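Local coordinates for protein MSM0273 (Mycobacterium smegmatis, PDB 5L37) that forms pentamers that are part of the shell of the RMM bacterial microcompartment, where they probably cap its vertices, at residues I37-L42 and D70-G75. Sequence-based numbering, arbitrary orientation.
Sequences IAFDVL and DALIIG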
loop_
_atom_site.group_PDB
_atom_site.type_symbol
_atom_site.label_atom_id
_atom_site.label_comp_id
_atom_site.label_asym_id
_atom_site.label_seq_id
_atom_site.Cartn_x
_atom_site.Cartn_y
_atom_site.Cartn_z
ATOM N N ILE C 37 12.962 1.423 -7.657
ATOM C CA ILE C 37 13.041 0.864 -8.996
ATOM C C ILE C 37 11.642 0.776 -9.565
ATOM O O ILE C 37 10.736 0.161 -8.960
ATOM C CB ILE C 37 13.733 -0.564 -9.013
ATOM C CG1 ILE C 37 15.111 -0.526 -8.301
ATOM C CG2 ILE C 37 13.792 -1.119 -10.468
ATOM C CD1 ILE C 37 16.044 0.552 -8.758
ATOM N N ALA C 38 11.468 1.390 -10.738
ATOM C CA ALA C 38 10.181 1.380 -11.402
ATOM C C ALA C 38 10.280 0.693 -12.730
ATOM O O ALA C 38 11.315 0.799 -13.411
ATOM C CB ALA C 38 9.646 2.834 -11.605
ATOM N N PHE C 39 9.213 0.008 -13.124
ATOM C CA PHE C 39 9.167 -0.638 -14.432
ATOM C C PHE C 39 8.801 0.375 -15.500
ATOM O O PHE C 39 7.997 1.259 -15.255
ATOM C CB PHE C 39 8.146 -1.795 -14.432
ATOM C CG PHE C 39 8.375 -2.775 -15.519
ATOM C CD1 PHE C 39 9.435 -3.652 -15.420
ATOM C CD2 PHE C 39 7.541 -2.837 -16.649
ATOM C CE1 PHE C 39 9.696 -4.586 -16.421
ATOM C CE2 PHE C 39 7.783 -3.767 -17.674
ATOM C CZ PHE C 39 8.871 -4.642 -17.554
ATOM N N ASP C 40 9.401 0.245 -16.667
ATOM C CA ASP C 40 9.158 1.200 -17.752
ATOM C C ASP C 40 8.886 0.498 -19.055
ATOM O O ASP C 40 9.660 -0.381 -19.470
ATOM C CB ASP C 40 10.367 2.097 -17.921
ATOM C CG ASP C 40 10.144 3.167 -18.977
ATOM O OD1 ASP C 40 9.252 3.999 -18.807
ATOM O OD2 ASP C 40 10.967 3.238 -19.879
ATOM N N VAL C 41 7.808 0.911 -19.726
ATOM C CA VAL C 41 7.471 0.381 -21.040
ATOM C C VAL C 41 7.538 1.473 -22.116
ATOM O O VAL C 41 7.372 1.191 -23.297
ATOM C CB VAL C 41 6.075 -0.254 -21.068
ATOM C CG1 VAL C 41 6.014 -1.466 -20.058
ATOM C CG2 VAL C 41 4.987 0.759 -20.712
ATOM N N LEU C 42 7.751 2.717 -21.689
ATOM C CA LEU C 42 7.762 3.888 -22.589
ATOM C C LEU C 42 9.103 4.272 -23.215
ATOM O O LEU C 42 9.179 5.271 -23.943
ATOM C CB LEU C 42 7.200 5.099 -21.847
ATOM C CG LEU C 42 5.700 4.987 -21.539
ATOM C CD1 LEU C 42 5.254 6.159 -20.599
ATOM C CD2 LEU C 42 4.858 4.955 -22.832
ATOM N N ASP C 70 5.393 -3.645 -8.812
ATOM C CA ASP C 70 4.657 -2.759 -7.884
ATOM C C ASP C 70 4.979 -1.249 -8.119
ATOM O O ASP C 70 4.672 -0.403 -7.276
ATOM C CB ASP C 70 4.978 -3.169 -6.424
ATOM C CG ASP C 70 6.458 -2.914 -6.035
ATOM O OD1 ASP C 70 7.177 -2.350 -6.869
ATOM O OD2 ASP C 70 6.856 -3.234 -4.889
ATOM N N ALA C 71 5.584 -0.918 -9.263
ATOM C CA ALA C 71 5.849 0.493 -9.614
ATOM C C ALA C 71 6.007 0.597 -11.112
ATOM O O ALA C 71 6.731 -0.214 -11.698
ATOM C CB ALA C 71 7.127 0.989 -8.906
ATOM N N LEU C 72 5.277 1.519 -11.724
ATOM C CA LEU C 72 5.206 1.632 -13.191
ATOM C C LEU C 72 5.259 3.088 -13.556
ATOM O O LEU C 72 4.514 3.892 -13.025
ATOM C CB LEU C 72 3.901 1.014 -13.730
ATOM C CG LEU C 72 3.657 1.113 -15.238
ATOM C CD1 LEU C 72 4.716 0.285 -16.043
ATOM C CD2 LEU C 72 2.254 0.590 -15.506
ATOM N N ILE C 73 6.138 3.418 -14.504
ATOM C CA ILE C 73 6.115 4.760 -15.078
ATOM C C ILE C 73 4.934 4.898 -16.023
ATOM O O ILE C 73 4.783 4.112 -16.969
ATOM C CB ILE C 73 7.460 5.024 -15.783
ATOM C CG1 ILE C 73 8.539 5.278 -14.714
ATOM C CG2 ILE C 73 7.321 6.222 -16.768
ATOM C CD1 ILE C 73 10.030 5.120 -15.283
ATOM N N ILE C 74 4.060 5.871 -15.762
ATOM C CA ILE C 74 2.862 5.971 -16.593
ATOM C C ILE C 74 2.937 7.131 -17.581
ATOM O O ILE C 74 2.047 7.263 -18.416
ATOM C CB ILE C 74 1.525 6.056 -15.742
ATOM C CG1 ILE C 74 1.498 7.305 -14.908
ATOM C CG2 ILE C 74 1.365 4.815 -14.861
ATOM C CD1 ILE C 74 0.109 7.500 -14.229
ATOM N N GLY C 75 3.962 7.985 -17.485
ATOM C CA GLY C 75 4.086 9.061 -18.480
ATOM C C GLY C 75 5.244 9.986 -18.135
ATOM O O GLY C 75 5.833 9.887 -17.041
HETATM O O HOH W 1 6.621 3.212 -18.743
#
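The edge strands 35-40 and 71-76 meet here and close the five-stranded beta barrel. Both bonds of the seam belong to Phe-39. Its N donates to Ala-71 O (2.9 Å), standing well above that carbonyl plane. Ile-73 N donates to Phe-39 O at 2.9 Å, nearly in line with the C=O. Phe-39 thus brackets Leu-72 in a parallel bridge, although the short strands diverge by 52°. This parallel closure of an otherwise antiparallel, 1-2-3-5-4-1 barrel is the OB-fold arrangement, in keeping with the EutN/CcmL family. On the inner side, Ala-38 CB meets Ala-71 CB and Ile-73 CG1, each at 4.1 Å. Leu-25 and Ile-52 continue this core. Ile-73 also lies obliquely across Asp-40, with its CG2 3.6 Å from Asp-40 OD1. On the other side, Leu-72 has CG anti to the backbone N (chi1 177°). With chi2 at 65°, its CD1 comes to 3.5 Å from Phe-39 O. The same methyl sits at the edge of the Phe-39 ring. Beyond the bridge a water takes over. It donates to Asp-40 OD1 and to Ile-73 O (2.7 Å), and accepts from Val-41 N. Asp-40 OD1 is also hydrogen-bonded to Ser-44 OG. Leu-42 CD1 reaches Gly-75 CA at 3.8 Å, while Ile-16 of a neighbouring subunit packs on Leu-42, Leu-72 and Ile-74.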